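Local coordinates for ribosomal protein uL16 3-hydroxylase (Escherichia coli, PDB 4CCL) that hydroxylates an arginine of ribosomal protein uL16 as a homodimeric iron(II)- and 2-oxoglutarate-dependent JmjC oxygenase, at residues Arg15-Arg20 with Asp105-Asp110; Arg26-Phe31 with Met97-Glu102; Asp232-Ala237 with Pro244-Lys249; Asp316-Asn321 with Pro331-Leu336. All coordinates share one frame; numbering follows the deposited sequence.

In the fold
From the N terminus, the loop 15-20 that follows helix 9-15 returns in interaction 1 to residues 105-110, where the chain enters strand 108-116 of the JmjC region. Interaction 2 is nested inside that closure: loop 26-31 meets 97-102, and the two contacts touch where Ile108 CD1 lies 4.2 Å from Phe100 CB. The others follow in series. Interaction 3 closes a short loop between 232-237 and helix 244-258, its centre about 46 Å from that of interaction 1, yet both contacts touch the second subunit. Interaction 4 closes last, joining strand 317-320 to helix 330-338 within the winged-helix region.

Interaction 1 of 4, residues Arg15-Arg20 with Asp105-Asp110; sequences RHWQKR and DWRIDD. With SO4 (sulfate ion), chain M.
Trp17 and Gln18 both converge on one nitrogen, NH2 of Arg107. The indole brings CZ2 of its six-membered ring to 3.5 Å from Arg107 NH2, with ring and guanidinium planes 42° apart. Gln18 meets Arg107 head-on, its NE2 3.4 Å from Arg107 NH2 near the guanidinium plane. The amide stands almost perpendicular to that plane, at 89°, and two donors face each other, so no bond joins them; each instead reaches Asp130 OD1, a shared acceptor that accounts for their closeness. Bends at chi2 (-84°) and chi3 (-76°) fold the Arg107 side chain so that NH2 meets them. Arg107 NE forms a salt bridge with Asp230 of the second subunit, and Trp17 NE1 bonds the same carboxylate, which makes this a dimer-interface site.

Away from Arg107, the sulfate, probably from the crystallisation liquor, is held by His16 NE2 to O4 at 2.6 Å and by Arg15 NH1 to O2 at 2.8 Å, each at the edge of its flat group. Replacing His16 with an alanine would probably leave sulfate O4 without its imidazole donor, with only the Arg15 bond of this pair remaining. Lys19 NZ reaches across to Trp17 O at 2.8 Å, and also to Pro231 O of the second subunit.

Trp17 also meets Phe202 edge-to-face, and Arg107 packs on the same phenylalanine, so the loop after helix 9-15 is joined through these side chains to strand 195-202, the neighbour of strand 108-116 in the main antiparallel sheet.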
# COMPACT_ATOMS: atom_id res chain seq x y z
N ARG B 15 1.75 -2.03 37.65
CA ARG B 15 0.31 -1.98 37.93
C ARG B 15 -0.57 -1.16 36.98
O ARG B 15 -1.73 -1.50 36.75
CB ARG B 15 0.06 -1.58 39.39
CG ARG B 15 0.65 -2.56 40.38
CD ARG B 15 0.19 -2.30 41.80
NE ARG B 15 0.57 -0.98 42.28
CZ ARG B 15 -0.28 0.03 42.45
NH1 ARG B 15 -1.56 -0.14 42.18
NH2 ARG B 15 0.16 1.20 42.88
N HIS B 16 -0.03 -0.07 36.45
CA HIS B 16 -0.83 0.95 35.78
C HIS B 16 -0.72 1.02 34.25
O HIS B 16 -1.73 0.93 33.56
CB HIS B 16 -0.69 2.32 36.45
CG HIS B 16 -1.43 2.40 37.75
ND1 HIS B 16 -0.80 2.60 38.96
CD2 HIS B 16 -2.75 2.29 38.03
CE1 HIS B 16 -1.70 2.62 39.93
NE2 HIS B 16 -2.89 2.44 39.39
N TRP B 17 0.49 1.23 33.75
CA TRP B 17 0.71 1.51 32.33
C TRP B 17 0.01 0.52 31.41
O TRP B 17 0.14 -0.69 31.56
CB TRP B 17 2.21 1.46 32.04
CG TRP B 17 2.54 1.52 30.60
CD1 TRP B 17 2.90 0.47 29.79
CD2 TRP B 17 2.55 2.68 29.77
NE1 TRP B 17 3.14 0.92 28.51
CE2 TRP B 17 2.92 2.28 28.48
CE3 TRP B 17 2.27 4.03 30.00
CZ2 TRP B 17 3.03 3.17 27.41
CZ3 TRP B 17 2.38 4.92 28.94
CH2 TRP B 17 2.76 4.48 27.67
N GLN B 18 -0.75 1.07 30.47
CA GLN B 18 -1.57 0.31 29.52
C GLN B 18 -2.60 -0.58 30.21
O GLN B 18 -3.07 -1.56 29.62
CB GLN B 18 -0.68 -0.52 28.59
CG GLN B 18 -0.02 0.28 27.49
CD GLN B 18 -0.81 0.24 26.19
OE1 GLN B 18 -1.27 -0.82 25.77
NE2 GLN B 18 -0.97 1.40 25.57
N LYS B 19 -2.96 -0.25 31.44
CA LYS B 19 -3.93 -1.04 32.19
C LYS B 19 -5.03 -0.19 32.83
O LYS B 19 -6.19 -0.25 32.42
CB LYS B 19 -3.23 -1.87 33.27
CG LYS B 19 -2.10 -2.73 32.74
CD LYS B 19 -1.39 -3.47 33.86
CE LYS B 19 -0.05 -4.00 33.38
NZ LYS B 19 0.91 -2.89 33.11
N ARG B 20 -4.65 0.61 33.82
CA ARG B 20 -5.60 1.40 34.60
C ARG B 20 -5.13 2.84 34.73
O ARG B 20 -3.93 3.10 34.81
CB ARG B 20 -5.76 0.80 36.01
CG ARG B 20 -6.09 -0.68 36.04
CD ARG B 20 -7.42 -0.96 35.35
NE ARG B 20 -8.54 -0.36 36.06
CZ ARG B 20 -9.79 -0.33 35.59
NH1 ARG B 20 -10.07 -0.87 34.42
NH2 ARG B 20 -10.75 0.24 36.30
N ASP B 105 11.37 6.21 23.82
CA ASP B 105 11.29 7.38 22.96
C ASP B 105 10.37 7.15 21.76
O ASP B 105 9.70 8.07 21.30
CB ASP B 105 12.68 7.79 22.45
CG ASP B 105 13.53 8.41 23.53
OD1 ASP B 105 12.97 8.87 24.55
OD2 ASP B 105 14.77 8.46 23.36
N TRP B 106 10.36 5.93 21.24
CA TRP B 106 9.60 5.64 20.03
C TRP B 106 8.09 5.62 20.28
O TRP B 106 7.30 5.90 19.37
CB TRP B 106 10.10 4.35 19.35
CG TRP B 106 9.58 3.06 19.93
CD1 TRP B 106 10.15 2.32 20.93
CD2 TRP B 106 8.42 2.34 19.51
NE1 TRP B 106 9.40 1.20 21.17
CE2 TRP B 106 8.33 1.19 20.31
CE3 TRP B 106 7.44 2.57 18.54
CZ2 TRP B 106 7.30 0.26 20.17
CZ3 TRP B 106 6.41 1.65 18.40
CH2 TRP B 106 6.35 0.51 19.21
N ARG B 107 7.68 5.31 21.50
CA ARG B 107 6.26 5.32 21.86
C ARG B 107 5.72 6.71 22.21
O ARG B 107 4.52 6.95 22.13
CB ARG B 107 6.00 4.36 23.02
CG ARG B 107 6.16 2.89 22.65
CD ARG B 107 4.90 2.33 22.00
NE ARG B 107 3.86 2.07 23.00
CZ ARG B 107 2.82 2.87 23.22
NH1 ARG B 107 2.67 3.99 22.52
NH2 ARG B 107 1.92 2.55 24.14
N ILE B 108 6.61 7.63 22.59
CA ILE B 108 6.17 8.97 23.00
C ILE B 108 5.87 9.82 21.76
O ILE B 108 6.49 9.64 20.71
CB ILE B 108 7.20 9.66 23.93
CG1 ILE B 108 6.51 10.68 24.84
CG2 ILE B 108 8.33 10.31 23.14
CD1 ILE B 108 7.45 11.41 25.78
N ASP B 109 4.91 10.73 21.87
CA ASP B 109 4.53 11.53 20.71
C ASP B 109 5.00 12.97 20.81
O ASP B 109 6.00 13.34 20.18
CB ASP B 109 3.01 11.49 20.51
CG ASP B 109 2.58 12.15 19.21
OD1 ASP B 109 3.43 12.31 18.31
OD2 ASP B 109 1.39 12.49 19.08
N ASP B 110 4.31 13.77 21.62
CA ASP B 110 4.57 15.21 21.74
C ASP B 110 3.82 15.81 22.93
O ASP B 110 3.09 15.11 23.64
CB ASP B 110 4.15 15.94 20.46
CG ASP B 110 5.22 15.91 19.39
OD1 ASP B 110 6.41 16.13 19.72
OD2 ASP B 110 4.88 15.66 18.21
S SO4 M . -3.77 2.89 42.93
O1 SO4 M . -2.51 3.61 43.07
O2 SO4 M . -3.58 1.48 43.26
O3 SO4 M . -4.76 3.47 43.83
O4 SO4 M . -4.26 3.00 41.56

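Interaction 2 of 4, residues Arg26-Phe31 with Met97-Glu102; sequences RGFNNF and MRPFRE
Phe28, from the loop after strand 22-24, packs against the 3-10 turn 98-100 that leads toward strand 108-116 in the JmjC region, and the contact is wholly apolar. Its phenyl ring presents its edge to both partners. CE1 lies 4.2 Å from Pro99 CG, and the two side chains cross at about a right angle, with the proline CG near the plane of the phenyl ring. Phe28 CZ comes to 4.5 Å from Phe100 CE2, a loose apolar contact. With CG anti to the carbonyl carbon (chi1 -65°), the Phe28 ring extends from a CB that does not itself face the turn and still brings its far edge to the proline and phenylalanine.

The turn is held by its own backbone: Phe100 N bonds Met97 O at 2.9 Å, and Arg101 N bonds Arg98 O at 3.2 Å. These are successive i to i+3 bonds, and the turn carries Pro99 and Phe100, both of which meet the ring. Phe28 also packs on Leu96 and on Ile134 of strand 131-135, while Phe100 meets Phe132 of the same strand with planes at about 50°. Away from the annotated iron and substrate positions, the two loops thus pack their aromatic side chains against strand 131-135 of the double-stranded beta-helix, the fold characteristic of JmjC oxygenases and of the wider cupin clan.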
# COMPACT_ATOMS: atom_id res chain seq x y z
N ARG B 26 0.89 15.54 43.12
CA ARG B 26 2.20 16.17 43.25
C ARG B 26 3.26 15.40 42.47
O ARG B 26 4.35 15.15 42.99
CB ARG B 26 2.62 16.29 44.72
CG ARG B 26 1.59 16.96 45.61
CD ARG B 26 1.84 18.45 45.76
NE ARG B 26 1.89 18.84 47.17
CZ ARG B 26 2.98 19.32 47.78
NH1 ARG B 26 4.10 19.48 47.10
NH2 ARG B 26 2.93 19.65 49.06
N GLY B 27 2.93 15.01 41.25
CA GLY B 27 3.87 14.35 40.37
C GLY B 27 5.09 15.25 40.22
O GLY B 27 6.23 14.78 40.23
N PHE B 28 4.83 16.54 40.08
CA PHE B 28 5.86 17.55 40.16
C PHE B 28 5.65 18.38 41.42
O PHE B 28 4.56 18.90 41.66
CB PHE B 28 5.84 18.46 38.93
CG PHE B 28 6.18 17.75 37.66
CD1 PHE B 28 7.48 17.40 37.37
CD2 PHE B 28 5.19 17.45 36.74
CE1 PHE B 28 7.80 16.75 36.19
CE2 PHE B 28 5.50 16.80 35.56
CZ PHE B 28 6.80 16.45 35.29
N ASN B 29 6.70 18.50 42.23
CA ASN B 29 6.67 19.34 43.42
C ASN B 29 7.01 20.78 43.06
O ASN B 29 7.93 21.03 42.28
CB ASN B 29 7.65 18.84 44.47
CG ASN B 29 7.32 17.45 44.97
OD1 ASN B 29 6.16 17.02 44.93
ND2 ASN B 29 8.33 16.73 45.43
N ASN B 30 6.27 21.72 43.65
CA ASN B 30 6.41 23.14 43.36
C ASN B 30 6.46 23.38 41.86
O ASN B 30 7.47 23.85 41.33
CB ASN B 30 7.66 23.71 44.02
CG ASN B 30 7.71 23.42 45.51
OD1 ASN B 30 8.60 22.72 45.98
ND2 ASN B 30 6.75 23.97 46.25
N PHE B 31 5.37 23.05 41.17
CA PHE B 31 5.38 23.05 39.72
C PHE B 31 5.36 24.46 39.16
O PHE B 31 4.47 25.26 39.45
CB PHE B 31 4.20 22.24 39.18
CG PHE B 31 4.13 22.19 37.68
CD1 PHE B 31 4.99 21.38 36.96
CD2 PHE B 31 3.20 22.96 36.99
CE1 PHE B 31 4.93 21.34 35.58
CE2 PHE B 31 3.13 22.92 35.62
CZ PHE B 31 4.00 22.11 34.91
N MSE B 97 9.28 17.01 28.74
CA MSE B 97 9.26 15.68 28.15
C MSE B 97 10.29 14.75 28.78
O MSE B 97 10.04 13.56 28.95
CB MSE B 97 9.50 15.78 26.64
CG MSE B 97 8.50 16.68 25.91
SE MSE B 97 7.12 15.68 24.98
CE MSE B 97 8.20 14.89 23.57
N ARG B 98 11.45 15.31 29.12
CA ARG B 98 12.58 14.55 29.66
C ARG B 98 12.30 13.53 30.79
O ARG B 98 12.83 12.42 30.75
CB ARG B 98 13.74 15.48 30.06
CG ARG B 98 14.60 15.94 28.89
CD ARG B 98 15.82 16.72 29.35
NE ARG B 98 15.52 18.12 29.66
CZ ARG B 98 15.85 18.72 30.80
NH1 ARG B 98 16.49 18.06 31.75
NH2 ARG B 98 15.54 20.00 30.98
N PRO B 99 11.48 13.90 31.80
CA PRO B 99 11.20 12.93 32.86
C PRO B 99 10.52 11.64 32.39
O PRO B 99 10.54 10.64 33.11
CB PRO B 99 10.27 13.70 33.80
CG PRO B 99 10.62 15.12 33.59
CD PRO B 99 10.96 15.24 32.13
N PHE B 100 9.92 11.66 31.20
CA PHE B 100 9.14 10.53 30.72
C PHE B 100 9.95 9.52 29.90
O PHE B 100 9.39 8.59 29.33
CB PHE B 100 7.90 11.01 29.97
CG PHE B 100 6.91 11.73 30.84
CD1 PHE B 100 5.97 11.03 31.58
CD2 PHE B 100 6.95 13.11 30.95
CE1 PHE B 100 5.07 11.70 32.39
CE2 PHE B 100 6.05 13.78 31.76
CZ PHE B 100 5.11 13.07 32.48
N ARG B 101 11.26 9.73 29.84
CA ARG B 101 12.16 8.82 29.14
C ARG B 101 12.25 7.43 29.78
O ARG B 101 12.86 6.53 29.22
CB ARG B 101 13.54 9.45 28.99
CG ARG B 101 13.54 10.67 28.09
CD ARG B 101 14.80 10.75 27.24
NE ARG B 101 14.69 11.35 25.90
CZ ARG B 101 13.85 12.31 25.49
NH1 ARG B 101 12.94 12.85 26.29
NH2 ARG B 101 13.92 12.73 24.24
N GLU B 102 11.64 7.28 30.95
CA GLU B 102 11.47 5.95 31.55
C GLU B 102 10.59 5.06 30.67
O GLU B 102 10.53 3.85 30.86
CB GLU B 102 10.89 6.07 32.96
CG GLU B 102 11.81 6.75 33.96
CD GLU B 102 13.04 5.92 34.28
OE1 GLU B 102 13.03 4.70 34.01
OE2 GLU B 102 14.03 6.49 34.80

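Interaction 3 of 4, residues Asp232-Ala237 with Pro244-Lys249; sequences DVPPRA and PQEMDK
Arg236 NH2 forms a salt bridge with Glu246 OE1 at 2.9 Å, and Glu246 OE2 lies equally near, also 2.9 Å from Arg236 NH2. Guanidinium and carboxylate meet head-on with planes only 19° apart, and a single nitrogen lies near both oxygens, so this is not the two-nitrogen fork. The Arg236 chain bends at chi3 (62°), turning its end toward the helix, whereas the Glu246 chain runs extended beyond CG to meet it. Beside this bridge, Gln245 runs antiparallel alongside the proline ring of Pro234, whose CB lies 3.6 Å from Gln245 NE2. The segment 244-249 is the opening of helix 244-258, and Glu246 OE1 accepts from Leu243 N just before it, so the carboxylate joins the helix start to the loop 232-237. A methionine in place of Arg236 would probably leave the Glu246 carboxylate without its cationic mate on the loop side. Glu246 OE2 also bonds Trp106 NE1 of the second subunit, and Arg236 packs on Pro104 of that subunit, which places the bridge at the dimer interface.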
# COMPACT_ATOMS: atom_id res chain seq x y z
N ASP B 232 6.00 -26.17 -12.26
CA ASP B 232 5.38 -27.39 -11.75
C ASP B 232 3.85 -27.36 -11.78
O ASP B 232 3.21 -28.23 -11.18
CB ASP B 232 5.95 -27.78 -10.39
CG ASP B 232 7.28 -28.51 -10.52
OD1 ASP B 232 7.53 -29.10 -11.59
OD2 ASP B 232 8.07 -28.50 -9.55
N VAL B 233 3.29 -26.35 -12.44
CA VAL B 233 1.92 -25.89 -12.24
C VAL B 233 0.91 -27.03 -12.21
O VAL B 233 0.85 -27.86 -13.12
CB VAL B 233 1.50 -24.90 -13.38
CG1 VAL B 233 1.88 -25.45 -14.75
CG2 VAL B 233 0.02 -24.58 -13.32
N PRO B 234 0.13 -27.09 -11.12
CA PRO B 234 -0.73 -28.22 -10.76
C PRO B 234 -1.91 -28.43 -11.68
O PRO B 234 -2.47 -27.46 -12.20
CB PRO B 234 -1.21 -27.86 -9.35
CG PRO B 234 -1.15 -26.38 -9.30
CD PRO B 234 0.05 -26.00 -10.12
N PRO B 235 -2.30 -29.69 -11.89
CA PRO B 235 -3.48 -30.04 -12.67
C PRO B 235 -4.74 -29.70 -11.88
O PRO B 235 -4.69 -29.60 -10.65
CB PRO B 235 -3.37 -31.56 -12.84
CG PRO B 235 -1.97 -31.91 -12.42
CD PRO B 235 -1.60 -30.89 -11.40
N ARG B 236 -5.85 -29.54 -12.57
CA ARG B 236 -7.12 -29.25 -11.92
C ARG B 236 -8.26 -29.82 -12.75
O ARG B 236 -8.15 -29.96 -13.97
CB ARG B 236 -7.28 -27.74 -11.73
CG ARG B 236 -6.92 -26.92 -12.95
CD ARG B 236 -6.90 -25.43 -12.67
NE ARG B 236 -5.90 -25.08 -11.66
CZ ARG B 236 -4.60 -24.95 -11.93
NH1 ARG B 236 -4.15 -25.14 -13.17
NH2 ARG B 236 -3.75 -24.63 -10.96
N ALA B 237 -9.35 -30.18 -12.08
CA ALA B 237 -10.54 -30.66 -12.77
C ALA B 237 -11.12 -29.53 -13.61
O ALA B 237 -11.39 -29.70 -14.80
CB ALA B 237 -11.56 -31.16 -11.76
N PRO B 244 -5.83 -24.02 -3.66
CA PRO B 244 -5.29 -23.61 -2.35
C PRO B 244 -3.77 -23.53 -2.31
O PRO B 244 -3.22 -22.67 -1.63
CB PRO B 244 -5.78 -24.72 -1.42
CG PRO B 244 -7.07 -25.14 -2.01
CD PRO B 244 -6.89 -25.04 -3.51
N GLN B 245 -3.09 -24.43 -3.03
CA GLN B 245 -1.64 -24.42 -3.09
C GLN B 245 -1.14 -23.12 -3.73
O GLN B 245 -0.13 -22.55 -3.30
CB GLN B 245 -1.12 -25.63 -3.87
CG GLN B 245 -2.20 -26.42 -4.58
CD GLN B 245 -1.64 -27.54 -5.44
OE1 GLN B 245 -0.43 -27.70 -5.55
NE2 GLN B 245 -2.53 -28.32 -6.05
N GLU B 246 -1.85 -22.67 -4.75
CA GLU B 246 -1.48 -21.46 -5.47
C GLU B 246 -1.67 -20.21 -4.61
O GLU B 246 -0.81 -19.33 -4.58
CB GLU B 246 -2.26 -21.36 -6.78
CG GLU B 246 -2.18 -22.64 -7.61
CD GLU B 246 -2.84 -22.51 -8.97
OE1 GLU B 246 -4.09 -22.54 -9.03
OE2 GLU B 246 -2.11 -22.40 -9.97
N MSE B 247 -2.81 -20.16 -3.91
CA MSE B 247 -3.07 -19.10 -2.94
C MSE B 247 -1.97 -19.07 -1.89
O MSE B 247 -1.45 -18.00 -1.55
CB MSE B 247 -4.41 -19.32 -2.25
CG MSE B 247 -5.61 -19.33 -3.19
SE MSE B 247 -5.95 -17.58 -3.98
CE MSE B 247 -6.43 -16.60 -2.37
N ASP B 248 -1.62 -20.25 -1.39
CA ASP B 248 -0.58 -20.40 -0.39
C ASP B 248 0.76 -19.88 -0.88
O ASP B 248 1.47 -19.19 -0.15
CB ASP B 248 -0.44 -21.86 0.05
CG ASP B 248 -1.57 -22.31 0.96
OD1 ASP B 248 -2.21 -21.44 1.58
OD2 ASP B 248 -1.80 -23.53 1.06
N LYS B 249 1.12 -20.20 -2.12
CA LYS B 249 2.36 -19.72 -2.70
C LYS B 249 2.33 -18.19 -2.78
O LYS B 249 3.27 -17.51 -2.33
CB LYS B 249 2.57 -20.33 -4.09
CG LYS B 249 4.02 -20.35 -4.56
CD LYS B 249 4.34 -21.61 -5.36
CE LYS B 249 4.13 -21.40 -6.85
NZ LYS B 249 5.17 -20.51 -7.44

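Interaction 4 of 4, residues Asp316-Asn321 with Pro331-Leu336; sequences DDVYAN and PALDAL
Val318, on the middle strand 317-320 of a three-stranded antiparallel sheet, makes an apolar contact with Leu333 of helix 330-338. One methyl does the touching on the strand side, since Val318 CG2 lies 4.0 Å from both CB and CD1 of Leu333. The two side chains overlap flank to flank, pointing opposite ways, so the valine methyl rests alongside the leucine. Both side chains leave their backbones toward the other segment, and Val318 chi1 of 174° sets CG1 anti to the backbone N and directs CG2 at the helix. The backbones approach most closely at this pair, with the CA atoms 7.1 Å apart.

Contact with the backbone is slighter. Asp316 O, just before the strand, comes 4.5 Å from Leu333 CD1, a loose approach of the methyl to the carbonyl.

Polar links lie round the pair rather than within it. Asp334 OD1 forms a salt bridge with Arg313 of the adjacent strand 311-314, and Leu333 and Val318 both pack on Arg313 as well. Within the helix, Ala335 N bonds Pro331 O at 2.9 Å.

Helix and sheet belong to the ROXA-like winged-helix region. The contact has no polar bond and rests on buried apolar surface, which makes it less directional than a hydrogen bond; the orientation of this hydrophobic seam is probably set in part by the sheet bonding, the helix bonds and the Asp334 to Arg313 bridge.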
# COMPACT_ATOMS: atom_id res chain seq x y z
N ASP B 316 22.11 -1.64 14.78
CA ASP B 316 23.27 -0.76 14.67
C ASP B 316 23.01 0.48 13.81
O ASP B 316 23.92 1.27 13.57
CB ASP B 316 24.48 -1.54 14.16
CG ASP B 316 25.02 -2.51 15.19
OD1 ASP B 316 24.54 -3.67 15.23
OD2 ASP B 316 25.91 -2.13 15.97
N ASP B 317 21.78 0.63 13.33
CA ASP B 317 21.41 1.77 12.49
C ASP B 317 20.67 2.81 13.32
O ASP B 317 19.86 2.45 14.18
CB ASP B 317 20.52 1.31 11.34
CG ASP B 317 21.00 0.02 10.71
OD1 ASP B 317 22.21 -0.08 10.40
OD2 ASP B 317 20.17 -0.89 10.52
N VAL B 318 20.93 4.08 13.06
CA VAL B 318 20.18 5.13 13.76
C VAL B 318 19.29 5.85 12.74
O VAL B 318 19.59 5.83 11.55
CB VAL B 318 21.12 6.08 14.54
CG1 VAL B 318 20.36 7.25 15.13
CG2 VAL B 318 21.83 5.31 15.64
N TYR B 319 18.16 6.40 13.18
CA TYR B 319 17.27 7.10 12.27
C TYR B 319 16.85 8.44 12.86
O TYR B 319 16.29 8.49 13.96
CB TYR B 319 16.03 6.25 11.96
CG TYR B 319 16.36 4.92 11.33
CD1 TYR B 319 16.66 3.81 12.11
CD2 TYR B 319 16.36 4.76 9.95
CE1 TYR B 319 16.95 2.59 11.54
CE2 TYR B 319 16.65 3.54 9.36
CZ TYR B 319 16.95 2.46 10.17
OH TYR B 319 17.24 1.24 9.60
N ALA B 320 17.13 9.51 12.14
CA ALA B 320 16.72 10.85 12.55
C ALA B 320 15.76 11.45 11.53
O ALA B 320 16.16 11.75 10.40
CB ALA B 320 17.93 11.75 12.72
N ASN B 321 14.50 11.61 11.93
CA ASN B 321 13.48 12.25 11.10
C ASN B 321 13.35 11.61 9.71
O ASN B 321 13.33 12.30 8.69
CB ASN B 321 13.73 13.76 11.01
CG ASN B 321 12.61 14.52 10.33
OD1 ASN B 321 11.47 14.53 10.80
ND2 ASN B 321 12.93 15.16 9.21
N PRO B 331 29.86 5.15 19.96
CA PRO B 331 29.64 6.11 21.05
C PRO B 331 29.01 7.42 20.58
O PRO B 331 28.16 7.99 21.26
CB PRO B 331 31.05 6.37 21.57
CG PRO B 331 31.79 5.13 21.27
CD PRO B 331 31.25 4.65 19.96
N ALA B 332 29.44 7.87 19.40
CA ALA B 332 28.93 9.11 18.82
C ALA B 332 27.45 8.99 18.47
O ALA B 332 26.65 9.87 18.79
CB ALA B 332 29.73 9.46 17.59
N LEU B 333 27.09 7.90 17.80
CA LEU B 333 25.70 7.66 17.41
C LEU B 333 24.80 7.54 18.64
O LEU B 333 23.69 8.08 18.65
CB LEU B 333 25.57 6.41 16.55
CG LEU B 333 26.23 6.41 15.17
CD1 LEU B 333 25.61 5.34 14.29
CD2 LEU B 333 26.14 7.78 14.52
N ASP B 334 25.29 6.84 19.66
CA ASP B 334 24.58 6.71 20.92
C ASP B 334 24.38 8.08 21.57
O ASP B 334 23.33 8.36 22.15
CB ASP B 334 25.33 5.78 21.87
CG ASP B 334 25.10 4.32 21.56
OD1 ASP B 334 23.95 3.96 21.24
OD2 ASP B 334 26.07 3.54 21.63
N ALA B 335 25.41 8.92 21.46
CA ALA B 335 25.33 10.28 21.97
C ALA B 335 24.26 11.08 21.23
O ALA B 335 23.54 11.87 21.83
CB ALA B 335 26.69 10.96 21.84
N LEU B 336 24.16 10.85 19.92
CA LEU B 336 23.15 11.53 19.10
C LEU B 336 21.74 11.08 19.46
O LEU B 336 20.82 11.90 19.54
CB LEU B 336 23.42 11.28 17.61
CG LEU B 336 24.60 12.04 16.99
CD1 LEU B 336 24.88 11.54 15.58
CD2 LEU B 336 24.32 13.53 17.00